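PDB 6KRY: enterotoxin SEN variant from Staphylococcus aureus, which probably acts as a superantigen toxin, bridging MHC class II molecules and T-cell receptors to stimulate T cells, as related staphylococcal enterotoxins do. Local coordinates for residues S23-I28 with K162-D167; V123-F126 with Q131-G134; E148-V153 with Q205-N210; I176-N181 with Q186-D191. One frame throughout, in Å; residues are numbered along the deposited sequence.

Contact 1 of 4, residues S23-I28 with K162-D167; sequences SYYTDI and KIYNKD
In the two-domain fold of the staphylococcal and streptococcal superantigens, Y25 near the end of the N-terminal helix 15-26 meets Y164 of the loop between helix 146-161 and strand 173-180. The helix thus lies against the beta-grasp part of the chain; between these two segments the touch is made by two buried tyrosine rings, and L21 and T22 of the helix also pack on Y164. The two backbones stay well apart, with Y25 CA 8.1 Å from Y164 CA. In both residues CG stands beside the backbone N and anti to the carbonyl carbon (chi1 -73° in Y25, -68° in Y164), which sends each ring toward the other chain segment. The rings meet by one flank: Y25 CD2 is 3.5 Å from Y164 CE2 and 3.7 Å from Y164 CD2. With planes at 33° and centroids of the Y25 and Y164 rings 5.3 Å apart, the pair is oblique, an apolar meeting of ring carbons. On the side of the Y164 ring opposite Y25, I163 CG2 sits 3.5 Å above the ring centre, holding the ring between methyl and aromatic neighbours. Its hydroxyl is tied to L192 O and R154 NH1, and the side chain of R154 also touches Y25. Y25 also packs on F204 and on L86 of strand 86-88. Within 23-28, S23 O takes two backbone donors, T26 N at 3.3 Å and D27 N at 3.1 Å, while S23 OG donates to D27 OD2 over 3.2 Å.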
loop_
_atom_site.group_PDB
_atom_site.type_symbol
_atom_site.label_atom_id
_atom_site.label_comp_id
_atom_site.label_asym_id
_atom_site.label_seq_id
_atom_site.Cartn_x
_atom_site.Cartn_y
_atom_site.Cartn_z
ATOM N N SER A 23 -11.883 -5.631 -5.689
ATOM C CA SER A 23 -11.519 -6.821 -4.900
ATOM C C SER A 23 -10.349 -6.495 -3.958
ATOM O O SER A 23 -10.365 -6.779 -2.771
ATOM C CB SER A 23 -11.173 -7.950 -5.818
ATOM O OG SER A 23 -10.637 -9.008 -5.058
ATOM N N TYR A 24 -9.324 -5.843 -4.509
ATOM C CA TYR A 24 -8.127 -5.484 -3.736
ATOM C C TYR A 24 -8.420 -4.565 -2.536
ATOM O O TYR A 24 -7.701 -4.626 -1.514
ATOM C CB TYR A 24 -7.084 -4.846 -4.642
ATOM C CG TYR A 24 -6.006 -5.815 -5.041
ATOM C CD1 TYR A 24 -5.118 -6.290 -4.097
ATOM C CD2 TYR A 24 -5.924 -6.297 -6.327
ATOM C CE1 TYR A 24 -4.120 -7.183 -4.453
ATOM C CE2 TYR A 24 -4.928 -7.193 -6.698
ATOM C CZ TYR A 24 -4.050 -7.669 -5.749
ATOM O OH TYR A 24 -3.081 -8.563 -6.136
ATOM N N TYR A 25 -9.479 -3.734 -2.619
ATOM C CA TYR A 25 -9.756 -2.738 -1.624
ATOM C C TYR A 25 -11.049 -3.068 -0.863
ATOM O O TYR A 25 -11.436 -2.271 -0.021
ATOM C CB TYR A 25 -9.756 -1.325 -2.213
ATOM C CG TYR A 25 -8.370 -0.847 -2.553
ATOM C CD1 TYR A 25 -7.439 -0.621 -1.547
ATOM C CD2 TYR A 25 -7.923 -0.801 -3.859
ATOM C CE1 TYR A 25 -6.133 -0.263 -1.842
ATOM C CE2 TYR A 25 -6.626 -0.439 -4.180
ATOM C CZ TYR A 25 -5.731 -0.173 -3.161
ATOM O OH TYR A 25 -4.453 0.185 -3.458
ATOM N N THR A 26 -11.642 -4.241 -1.131
ATOM C CA THR A 26 -12.799 -4.742 -0.374
ATOM C C THR A 26 -12.420 -5.925 0.525
ATOM O O THR A 26 -12.959 -6.052 1.621
ATOM C CB THR A 26 -13.929 -5.159 -1.332
ATOM O OG1 THR A 26 -14.321 -3.971 -2.024
ATOM C CG2 THR A 26 -15.112 -5.772 -0.613
ATOM N N ASP A 27 -11.603 -6.856 0.029
ATOM C CA ASP A 27 -11.341 -8.135 0.763
ATOM C C ASP A 27 -10.076 -7.949 1.597
ATOM O O ASP A 27 -9.015 -7.773 0.985
ATOM C CB ASP A 27 -11.118 -9.303 -0.202
ATOM C CG ASP A 27 -12.298 -9.596 -1.114
ATOM O OD1 ASP A 27 -13.446 -9.583 -0.608
ATOM O OD2 ASP A 27 -12.075 -9.815 -2.334
ATOM N N ILE A 28 -10.200 -7.935 2.934
ATOM C CA ILE A 28 -9.033 -7.641 3.826
ATOM C C ILE A 28 -7.933 -8.689 3.657
ATOM O O ILE A 28 -6.792 -8.401 4.036
ATOM C CB ILE A 28 -9.342 -7.508 5.338
ATOM C CG1 ILE A 28 -10.370 -8.507 5.880
ATOM C CG2 ILE A 28 -9.723 -6.083 5.667
ATOM C CD1 ILE A 28 -10.169 -9.919 5.447
ATOM N N LYS A 162 -17.167 3.888 -2.146
ATOM C CA LYS A 162 -17.222 3.035 -3.348
ATOM C C LYS A 162 -16.343 3.613 -4.463
ATOM O O LYS A 162 -16.735 3.664 -5.656
ATOM C CB LYS A 162 -18.676 2.869 -3.812
ATOM C CG LYS A 162 -19.652 2.615 -2.689
ATOM C CD LYS A 162 -19.800 1.190 -2.348
ATOM C CE LYS A 162 -20.777 0.510 -3.284
ATOM N NZ LYS A 162 -21.242 -0.781 -2.727
ATOM N N ILE A 163 -15.132 4.031 -4.077
ATOM C CA ILE A 163 -14.178 4.620 -4.972
ATOM C C ILE A 163 -14.053 3.809 -6.258
ATOM O O ILE A 163 -14.071 4.387 -7.334
ATOM C CB ILE A 163 -12.800 4.695 -4.277
ATOM C CG1 ILE A 163 -12.829 5.652 -3.098
ATOM C CG2 ILE A 163 -11.703 5.063 -5.263
ATOM C CD1 ILE A 163 -13.353 6.991 -3.439
ATOM N N TYR A 164 -13.822 2.496 -6.143
ATOM C CA TYR A 164 -13.397 1.705 -7.323
ATOM C C TYR A 164 -14.530 0.872 -7.947
ATOM O O TYR A 164 -14.321 0.265 -8.992
ATOM C CB TYR A 164 -12.211 0.797 -6.967
ATOM C CG TYR A 164 -10.963 1.580 -6.681
ATOM C CD1 TYR A 164 -10.452 2.471 -7.607
ATOM C CD2 TYR A 164 -10.315 1.483 -5.465
ATOM C CE1 TYR A 164 -9.330 3.241 -7.320
ATOM C CE2 TYR A 164 -9.161 2.206 -5.180
ATOM C CZ TYR A 164 -8.665 3.083 -6.112
ATOM O OH TYR A 164 -7.542 3.827 -5.841
ATOM N N ASN A 165 -15.725 0.905 -7.369
ATOM C CA ASN A 165 -16.836 0.053 -7.841
ATOM C C ASN A 165 -17.226 0.371 -9.276
ATOM O O ASN A 165 -17.482 1.532 -9.621
ATOM C CB ASN A 165 -18.077 0.201 -6.969
ATOM C CG ASN A 165 -17.854 -0.476 -5.658
ATOM O OD1 ASN A 165 -18.404 -1.555 -5.419
ATOM N ND2 ASN A 165 -16.959 0.095 -4.870
ATOM N N LYS A 166 -17.308 -0.691 -10.097
ATOM C CA LYS A 166 -17.613 -0.578 -11.493
ATOM C C LYS A 166 -19.044 -0.070 -11.752
ATOM O O LYS A 166 -19.313 0.335 -12.861
ATOM C CB LYS A 166 -17.452 -1.932 -12.186
ATOM C CG LYS A 166 -18.376 -3.018 -11.668
ATOM C CD LYS A 166 -18.050 -4.371 -12.226
ATOM C CE LYS A 166 -18.665 -5.498 -11.429
ATOM N NZ LYS A 166 -20.127 -5.410 -11.380
ATOM N N ASP A 167 -19.933 -0.121 -10.761
ATOM C CA ASP A 167 -21.329 0.274 -10.998
ATOM C C ASP A 167 -21.705 1.456 -10.103
ATOM O O ASP A 167 -22.871 1.719 -9.871
ATOM C CB ASP A 167 -22.296 -0.884 -10.777
ATOM C CG ASP A 167 -21.812 -1.857 -9.728
ATOM O OD1 ASP A 167 -21.289 -1.376 -8.681
ATOM O OD2 ASP A 167 -21.901 -3.093 -10.000
#

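Contact 2 of 4, residues V123-F126 with Q131-G134; sequences VNVF and QQEG
Q131, V125 and F126 bury the most surface where strands 114-127 and 130-139 come together as a beta hairpin. F126 and Q131 are an antiparallel non-hydrogen-bonded pair with their side chains on one face of the sheet, and the ring of F126 leans across the neighbouring strand: its CD2 lies 3.7 Å from Q131 CA and its CE2 3.8 Å from Q131 CB. The chain of Q131 runs out extended, CG anti to the backbone N (chi1 -174°), and crosses the F126 ring obliquely, its aliphatic part making the contact. V125 supplies the polar grip through its backbone. V125 O accepts a nearly straight bond from Q132 N at 2.7 Å (170° at the hydrogen), and Q131 CA adds a CA-H...O contact to V125 O at 3.6 Å. Next along, a water bridges the two backbones: it accepts from V125 N at 2.9 Å and donates to Q132 O at 2.8 Å, with a weak further bond from N124 ND2. Strand 130-139 is an edge strand of its sheet, and direct pairing resumes between V123 and F135. On its other side strand 114-127 pairs with strand 218-225, where the F126 ring meets F223, while V125 and Q132 rest against Y161 of helix 146-161.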
loop_
_atom_site.group_PDB
_atom_site.type_symbol
_atom_site.label_atom_id
_atom_site.label_comp_id
_atom_site.label_asym_id
_atom_site.label_seq_id
_atom_site.Cartn_x
_atom_site.Cartn_y
_atom_site.Cartn_z
ATOM N N VAL A 123 -7.117 11.480 9.309
ATOM C CA VAL A 123 -7.451 11.583 7.892
ATOM C C VAL A 123 -8.661 12.511 7.750
ATOM O O VAL A 123 -9.750 12.177 8.177
ATOM C CB VAL A 123 -7.762 10.190 7.296
ATOM C CG1 VAL A 123 -7.982 10.281 5.795
ATOM C CG2 VAL A 123 -6.717 9.135 7.646
ATOM N N ASN A 124 -8.453 13.671 7.143
ATOM C CA ASN A 124 -9.547 14.578 6.798
ATOM C C ASN A 124 -10.029 14.266 5.381
ATOM O O ASN A 124 -9.227 13.864 4.516
ATOM C CB ASN A 124 -9.104 16.030 6.896
ATOM C CG ASN A 124 -8.913 16.440 8.335
ATOM O OD1 ASN A 124 -7.809 16.792 8.721
ATOM N ND2 ASN A 124 -9.988 16.405 9.108
ATOM N N VAL A 125 -11.342 14.306 5.187
ATOM C CA VAL A 125 -11.909 13.978 3.901
ATOM C C VAL A 125 -12.783 15.157 3.441
ATOM O O VAL A 125 -13.659 15.652 4.197
ATOM C CB VAL A 125 -12.717 12.667 3.961
ATOM C CG1 VAL A 125 -13.305 12.322 2.605
ATOM C CG2 VAL A 125 -11.899 11.491 4.452
ATOM N N PHE A 126 -12.578 15.563 2.185
ATOM C CA PHE A 126 -13.339 16.592 1.519
ATOM C C PHE A 126 -13.995 15.993 0.264
ATOM O O PHE A 126 -13.379 15.205 -0.449
ATOM C CB PHE A 126 -12.447 17.766 1.144
ATOM C CG PHE A 126 -11.798 18.419 2.340
ATOM C CD1 PHE A 126 -10.571 17.976 2.811
ATOM C CD2 PHE A 126 -12.442 19.445 3.017
ATOM C CE1 PHE A 126 -9.989 18.567 3.928
ATOM C CE2 PHE A 126 -11.845 20.052 4.115
ATOM C CZ PHE A 126 -10.619 19.613 4.564
ATOM N N GLN A 131 -16.076 19.556 3.767
ATOM C CA GLN A 131 -15.554 18.650 4.787
ATOM C C GLN A 131 -16.591 17.580 5.156
ATOM O O GLN A 131 -17.764 17.889 5.500
ATOM C CB GLN A 131 -15.094 19.425 6.021
ATOM C CG GLN A 131 -14.418 18.516 7.042
ATOM C CD GLN A 131 -13.972 19.245 8.285
ATOM O OE1 GLN A 131 -14.401 20.369 8.549
ATOM N NE2 GLN A 131 -13.115 18.589 9.056
ATOM N N GLN A 132 -16.145 16.318 5.087
ATOM C CA GLN A 132 -16.877 15.140 5.474
ATOM C C GLN A 132 -16.410 14.693 6.879
ATOM O O GLN A 132 -15.536 15.277 7.424
ATOM C CB GLN A 132 -16.684 14.031 4.429
ATOM C CG GLN A 132 -16.948 14.458 2.990
ATOM C CD GLN A 132 -18.376 14.915 2.768
ATOM O OE1 GLN A 132 -19.307 14.142 2.981
ATOM N NE2 GLN A 132 -18.546 16.167 2.375
ATOM N N GLU A 133 -17.062 13.671 7.433
ATOM C CA GLU A 133 -16.663 12.957 8.672
ATOM C C GLU A 133 -15.193 12.552 8.487
ATOM O O GLU A 133 -14.819 12.011 7.437
ATOM C CB GLU A 133 -17.620 11.769 8.870
ATOM C CG GLU A 133 -17.666 11.180 10.269
ATOM C CD GLU A 133 -18.146 9.727 10.409
ATOM O OE1 GLU A 133 -18.881 9.234 9.509
ATOM O OE2 GLU A 133 -17.819 9.080 11.447
ATOM N N GLY A 134 -14.330 12.891 9.444
ATOM C CA GLY A 134 -12.950 12.427 9.408
ATOM C C GLY A 134 -12.851 11.026 9.981
ATOM O O GLY A 134 -13.806 10.511 10.546
HETATM O O HOH W 1 -12.716 15.343 7.470
#

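Contact 3 of 4, residues E148-V153 with Q205-N210; sequences ELDTKV and QFYSDN
The phenol of Y207 points end-on at helix 146-161 and meets the carboxylate of D150 at about a right angle, ring and carboxylate planes 79° apart. Y207 OH donates to D150 OD2 across a short 2.5 Å, OD2 lying at the ring edge, in the plane of the tyrosine. Relative to the aspartate, the hydroxyl lies above the carboxylate, 48° out of its plane. D150 reaches it because CG is anti to the backbone N (chi1 -165°), swinging the group off the helix toward the 205-210 loop. The same hydroxyl accepts from a water at 2.6 Å; that water also donates to T151 OG1 at 2.8 Å, so Y207 OH is tied to D150 directly and to T151 through the water. T151 OG1 is itself bonded to Q147 O one turn back. Two neighbours steady the pair: F206 CZ stands 3.3 Å above one face of the Y207 ring, toward its rim, and D150 OD1 forms a salt bridge with R154 NE, whose positive charge would probably keep the carboxylate ionised. At the base of Y207 the 3-10 turn is closed by S208 N and S208 OG, both donating to Q205 O. In the beta-grasp domain, helix 146-161 lies across the sheet here, D150 touching I176 and F178 of strand 173-180, while F206 packs edge-to-face with Y190 of strand 188-191.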
loop_
_atom_site.group_PDB
_atom_site.type_symbol
_atom_site.label_atom_id
_atom_site.label_comp_id
_atom_site.label_asym_id
_atom_site.label_seq_id
_atom_site.Cartn_x
_atom_site.Cartn_y
_atom_site.Cartn_z
ATOM N N GLU A 148 1.572 1.216 3.698
ATOM C CA GLU A 148 0.715 0.802 4.825
ATOM C C GLU A 148 -0.368 1.851 5.080
ATOM O O GLU A 148 -1.545 1.510 5.207
ATOM C CB GLU A 148 1.533 0.547 6.080
ATOM C CG GLU A 148 0.668 0.199 7.276
ATOM C CD GLU A 148 1.432 -0.327 8.484
ATOM O OE1 GLU A 148 2.623 -0.749 8.340
ATOM O OE2 GLU A 148 0.839 -0.263 9.583
ATOM N N LEU A 149 0.035 3.121 5.147
ATOM C CA LEU A 149 -0.917 4.242 5.406
ATOM C C LEU A 149 -1.943 4.368 4.269
ATOM O O LEU A 149 -3.141 4.477 4.529
ATOM C CB LEU A 149 -0.164 5.566 5.588
ATOM C CG LEU A 149 0.892 5.591 6.689
ATOM C CD1 LEU A 149 1.483 6.984 6.850
ATOM C CD2 LEU A 149 0.304 5.094 8.020
ATOM N N ASP A 150 -1.452 4.394 3.021
ATOM C CA ASP A 150 -2.261 4.525 1.815
ATOM C C ASP A 150 -3.293 3.389 1.752
ATOM O O ASP A 150 -4.475 3.612 1.512
ATOM C CB ASP A 150 -1.367 4.540 0.577
ATOM C CG ASP A 150 -1.997 5.023 -0.709
ATOM O OD1 ASP A 150 -3.069 5.665 -0.649
ATOM O OD2 ASP A 150 -1.379 4.749 -1.768
ATOM N N THR A 151 -2.849 2.160 1.984
ATOM C CA THR A 151 -3.713 1.029 1.873
ATOM C C THR A 151 -4.829 1.101 2.918
ATOM O O THR A 151 -5.981 0.872 2.587
ATOM C CB THR A 151 -2.943 -0.285 2.033
ATOM O OG1 THR A 151 -1.978 -0.363 0.994
ATOM C CG2 THR A 151 -3.871 -1.470 1.964
ATOM N N LYS A 152 -4.475 1.420 4.174
ATOM C CA LYS A 152 -5.461 1.530 5.246
ATOM C C LYS A 152 -6.504 2.624 4.952
ATOM O O LYS A 152 -7.726 2.408 5.112
ATOM C CB LYS A 152 -4.740 1.782 6.565
ATOM C CG LYS A 152 -4.070 0.548 7.126
ATOM C CD LYS A 152 -3.338 0.795 8.407
ATOM C CE LYS A 152 -2.927 -0.528 9.016
ATOM N NZ LYS A 152 -1.911 -0.381 10.093
ATOM N N VAL A 153 -6.060 3.760 4.419
ATOM C CA VAL A 153 -6.999 4.807 3.970
ATOM C C VAL A 153 -7.884 4.321 2.802
ATOM O O VAL A 153 -9.121 4.506 2.836
ATOM C CB VAL A 153 -6.242 6.084 3.570
ATOM C CG1 VAL A 153 -7.143 7.144 2.969
ATOM C CG2 VAL A 153 -5.575 6.675 4.783
ATOM N N GLN A 205 3.334 -1.681 -8.376
ATOM C CA GLN A 205 4.772 -1.538 -8.592
ATOM C C GLN A 205 5.315 -0.193 -8.058
ATOM O O GLN A 205 6.468 -0.128 -7.632
ATOM C CB GLN A 205 5.121 -1.746 -10.075
ATOM C CG GLN A 205 6.608 -1.623 -10.355
ATOM C CD GLN A 205 6.908 -2.014 -11.782
ATOM O OE1 GLN A 205 5.994 -2.263 -12.572
ATOM N NE2 GLN A 205 8.192 -2.109 -12.106
ATOM N N PHE A 206 4.496 0.852 -8.019
ATOM C CA PHE A 206 4.979 2.145 -7.545
ATOM C C PHE A 206 5.398 2.102 -6.069
ATOM O O PHE A 206 6.184 2.981 -5.631
ATOM C CB PHE A 206 3.970 3.279 -7.787
ATOM C CG PHE A 206 2.726 3.297 -6.936
ATOM C CD1 PHE A 206 1.691 2.395 -7.158
ATOM C CD2 PHE A 206 2.563 4.252 -5.948
ATOM C CE1 PHE A 206 0.520 2.445 -6.416
ATOM C CE2 PHE A 206 1.394 4.306 -5.219
ATOM C CZ PHE A 206 0.388 3.396 -5.422
ATOM N N TYR A 207 4.891 1.131 -5.300
ATOM C CA TYR A 207 5.277 0.986 -3.884
ATOM C C TYR A 207 6.702 0.408 -3.718
ATOM O O TYR A 207 7.170 0.284 -2.567
ATOM C CB TYR A 207 4.256 0.119 -3.149
ATOM C CG TYR A 207 2.901 0.733 -2.951
ATOM C CD1 TYR A 207 2.750 2.022 -2.458
ATOM C CD2 TYR A 207 1.754 -0.021 -3.133
ATOM C CE1 TYR A 207 1.484 2.558 -2.241
ATOM C CE2 TYR A 207 0.488 0.503 -2.923
ATOM C CZ TYR A 207 0.348 1.805 -2.470
ATOM O OH TYR A 207 -0.906 2.344 -2.288
ATOM N N SER A 208 7.369 0.037 -4.840
ATOM C CA SER A 208 8.677 -0.602 -4.833
ATOM C C SER A 208 9.758 0.354 -4.308
ATOM O O SER A 208 10.823 -0.129 -3.924
ATOM C CB SER A 208 9.037 -1.199 -6.193
ATOM O OG SER A 208 9.316 -0.170 -7.109
ATOM N N ASP A 209 9.450 1.659 -4.200
ATOM C CA ASP A 209 10.371 2.636 -3.660
ATOM C C ASP A 209 10.495 2.505 -2.140
ATOM O O ASP A 209 11.418 3.070 -1.538
ATOM C CB ASP A 209 10.036 4.079 -4.054
ATOM C CG ASP A 209 8.717 4.620 -3.512
ATOM O OD1 ASP A 209 8.059 3.897 -2.777
ATOM O OD2 ASP A 209 8.346 5.793 -3.861
ATOM N N ASN A 210 9.577 1.760 -1.518
ATOM C CA ASN A 210 9.612 1.495 -0.084
ATOM C C ASN A 210 9.571 2.814 0.693
ATOM O O ASN A 210 10.143 2.936 1.775
ATOM C CB ASN A 210 10.830 0.661 0.311
ATOM C CG ASN A 210 10.556 -0.176 1.531
ATOM O OD1 ASN A 210 9.604 -0.956 1.529
ATOM N ND2 ASN A 210 11.320 0.039 2.591
HETATM O O HOH W 2 -2.918 0.898 -1.365
#

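Contact 4 of 4, residues I176-N181 with Q186-D191; sequences IFFHSN and QSFYYD
I176 and Y190, then F178 and F188, are hydrogen-bonded antiparallel pairs with F177 and Y189 as the non-hydrogen-bonded pair between them, the two strand axes running 167° apart. I176 N reaches Y190 O at 3.0 Å and Y190 N returns to I176 O at 2.9 Å; F178 N to F188 O is shorter at 2.8 Å, and F188 N to F178 O longer at 3.2 Å. Side chains alternate. On one face F177 and Y189 lie side by side, and the methylene of Y189 settles squarely over the middle of the F177 ring, its CB 3.5 Å from the F177 centroid in a CH-pi contact. This is the hairpin of strands 173-180 and 188-191 in the beta-grasp domain, the second strand lying at one edge of the sheet. The opposite face carries I176 and an aromatic cluster of F178, F188 and Y190. F188 takes the crowded position, CG between the backbone N and the carbonyl carbon (chi1 57°), which brings the ring face against F178 CB, 3.8 Å from the F188 centroid, while the two rings, planes 18° apart, are displaced with little overlap. Y190 CD2 lies 4.0 Å from F178 CE1, and Y190 sets its CB against I176 CG2. Toward the turn, H179 CD2 comes 3.3 Å from S187 CB. Outside the hairpin, R211 makes a cation-pi contact with F188, and R154 of helix 146-161 packs on Y190.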
loop_
_atom_site.group_PDB
_atom_site.type_symbol
_atom_site.label_atom_id
_atom_site.label_comp_id
_atom_site.label_asym_id
_atom_site.label_seq_id
_atom_site.Cartn_x
_atom_site.Cartn_y
_atom_site.Cartn_z
ATOM N N ILE A 176 -5.068 11.596 -2.528
ATOM C CA ILE A 176 -4.660 11.413 -1.157
ATOM C C ILE A 176 -3.321 12.118 -0.969
ATOM O O ILE A 176 -2.372 11.831 -1.628
ATOM C CB ILE A 176 -4.609 9.929 -0.771
ATOM C CG1 ILE A 176 -4.147 9.833 0.677
ATOM C CG2 ILE A 176 -3.744 9.096 -1.710
ATOM C CD1 ILE A 176 -4.216 8.465 1.291
ATOM N N PHE A 177 -3.313 13.084 -0.039
ATOM C CA PHE A 177 -2.174 13.905 0.268
ATOM C C PHE A 177 -1.583 13.518 1.619
ATOM O O PHE A 177 -2.306 13.405 2.571
ATOM C CB PHE A 177 -2.596 15.364 0.440
ATOM C CG PHE A 177 -2.411 16.206 -0.786
ATOM C CD1 PHE A 177 -1.196 16.828 -1.027
ATOM C CD2 PHE A 177 -3.441 16.340 -1.704
ATOM C CE1 PHE A 177 -1.018 17.599 -2.170
ATOM C CE2 PHE A 177 -3.258 17.101 -2.845
ATOM C CZ PHE A 177 -2.054 17.735 -3.061
ATOM N N PHE A 178 -0.265 13.414 1.676
ATOM C CA PHE A 178 0.469 13.100 2.882
ATOM C C PHE A 178 1.197 14.370 3.303
ATOM O O PHE A 178 2.049 14.840 2.546
ATOM C CB PHE A 178 1.435 11.937 2.636
ATOM C CG PHE A 178 0.730 10.650 2.279
ATOM C CD1 PHE A 178 0.378 10.370 0.972
ATOM C CD2 PHE A 178 0.381 9.742 3.268
ATOM C CE1 PHE A 178 -0.284 9.193 0.652
ATOM C CE2 PHE A 178 -0.297 8.574 2.948
ATOM C CZ PHE A 178 -0.618 8.303 1.639
ATOM N N HIS A 179 0.822 14.934 4.451
ATOM C CA HIS A 179 1.344 16.252 4.920
ATOM C C HIS A 179 2.168 16.066 6.189
ATOM O O HIS A 179 1.700 15.408 7.106
ATOM C CB HIS A 179 0.197 17.212 5.278
ATOM C CG HIS A 179 -0.442 17.814 4.078
ATOM N ND1 HIS A 179 -1.675 17.400 3.619
ATOM C CD2 HIS A 179 0.004 18.753 3.210
ATOM C CE1 HIS A 179 -1.987 18.093 2.529
ATOM N NE2 HIS A 179 -0.959 18.901 2.238
ATOM N N SER A 180 3.342 16.699 6.253
ATOM C CA SER A 180 4.124 16.700 7.496
ATOM C C SER A 180 3.471 17.667 8.508
ATOM O O SER A 180 3.202 18.830 8.206
ATOM C CB SER A 180 5.586 17.023 7.228
ATOM O OG SER A 180 5.728 18.328 6.722
ATOM N N ASN A 181 3.256 17.177 9.733
ATOM C CA ASN A 181 2.734 17.952 10.842
ATOM C C ASN A 181 3.626 19.156 11.147
ATOM O O ASN A 181 3.124 20.217 11.447
ATOM C CB ASN A 181 2.622 17.127 12.126
ATOM C CG ASN A 181 1.637 15.991 11.992
ATOM O OD1 ASN A 181 0.963 15.904 10.982
ATOM N ND2 ASN A 181 1.569 15.121 12.989
ATOM N N GLN A 186 8.240 18.334 2.243
ATOM C CA GLN A 186 7.342 18.692 1.172
ATOM C C GLN A 186 6.233 17.630 1.175
ATOM O O GLN A 186 6.485 16.455 1.291
ATOM C CB GLN A 186 8.144 18.852 -0.129
ATOM C CG GLN A 186 7.384 18.603 -1.425
ATOM C CD GLN A 186 6.533 19.759 -1.893
ATOM O OE1 GLN A 186 6.023 20.556 -1.108
ATOM N NE2 GLN A 186 6.355 19.849 -3.201
ATOM N N SER A 187 4.986 18.080 1.124
ATOM C CA SER A 187 3.874 17.163 1.073
ATOM C C SER A 187 3.869 16.484 -0.305
ATOM O O SER A 187 4.506 16.958 -1.248
ATOM C CB SER A 187 2.623 17.909 1.344
ATOM O OG SER A 187 2.336 18.748 0.246
ATOM N N PHE A 188 3.166 15.361 -0.427
ATOM C CA PHE A 188 3.055 14.677 -1.710
ATOM C C PHE A 188 1.709 13.969 -1.753
ATOM O O PHE A 188 1.078 13.766 -0.705
ATOM C CB PHE A 188 4.187 13.668 -1.904
ATOM C CG PHE A 188 4.277 12.620 -0.822
ATOM C CD1 PHE A 188 4.902 12.897 0.374
ATOM C CD2 PHE A 188 3.712 11.360 -0.998
ATOM C CE1 PHE A 188 4.996 11.934 1.369
ATOM C CE2 PHE A 188 3.808 10.399 -0.008
ATOM C CZ PHE A 188 4.464 10.678 1.164
ATOM N N TYR A 189 1.280 13.617 -2.967
ATOM C CA TYR A 189 0.008 13.022 -3.136
ATOM C C TYR A 189 0.086 11.864 -4.136
ATOM O O TYR A 189 1.034 11.766 -4.898
ATOM C CB TYR A 189 -1.016 14.078 -3.549
ATOM C CG TYR A 189 -0.994 14.505 -4.999
ATOM C CD1 TYR A 189 -0.263 15.611 -5.414
ATOM C CD2 TYR A 189 -1.746 13.834 -5.953
ATOM C CE1 TYR A 189 -0.270 16.022 -6.742
ATOM C CE2 TYR A 189 -1.757 14.227 -7.278
ATOM C CZ TYR A 189 -1.037 15.341 -7.670
ATOM O OH TYR A 189 -1.078 15.739 -8.976
ATOM N N TYR A 190 -0.914 10.979 -4.046
ATOM C CA TYR A 190 -1.218 10.008 -5.068
ATOM C C TYR A 190 -2.612 10.300 -5.636
ATOM O O TYR A 190 -3.524 10.720 -4.905
ATOM C CB TYR A 190 -1.201 8.587 -4.510
ATOM C CG TYR A 190 0.124 8.097 -3.984
ATOM C CD1 TYR A 190 1.306 8.318 -4.678
ATOM C CD2 TYR A 190 0.189 7.334 -2.834
ATOM C CE1 TYR A 190 2.527 7.876 -4.196
ATOM C CE2 TYR A 190 1.393 6.858 -2.351
ATOM C CZ TYR A 190 2.570 7.116 -3.043
ATOM O OH TYR A 190 3.771 6.642 -2.598
ATOM N N ASP A 191 -2.761 10.067 -6.937
ATOM C CA ASP A 191 -4.014 10.141 -7.598
ATOM C C ASP A 191 -4.654 8.757 -7.503
ATOM O O ASP A 191 -4.096 7.781 -8.006
ATOM C CB ASP A 191 -3.775 10.597 -9.035
ATOM C CG ASP A 191 -4.966 10.602 -9.976
ATOM O OD1 ASP A 191 -6.061 10.084 -9.595
ATOM O OD2 ASP A 191 -4.785 11.130 -11.132
#

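Contacts 2, 3 and 4 lie within the beta-grasp domain, and contact 1 joins it to the N-terminal helix. Contacts 2 and 4 are hairpins at the two edges of one five-stranded sheet, their centres about 15 Å apart. Helix 146-161, part of contact 3, links them: V153 packs on V123 of contact 2 and on I176 of contact 4. Contacts 3 and 4, with centres about 13 Å apart, also touch at D150-Y190. Contact 1 lies about 17 Å from contact 3 between centres. Along the chain contact 2 falls between the segments of contact 1, contact 4 between those of contact 3, and the segments of contacts 1 and 3 alternate, so both helices meet distant segments.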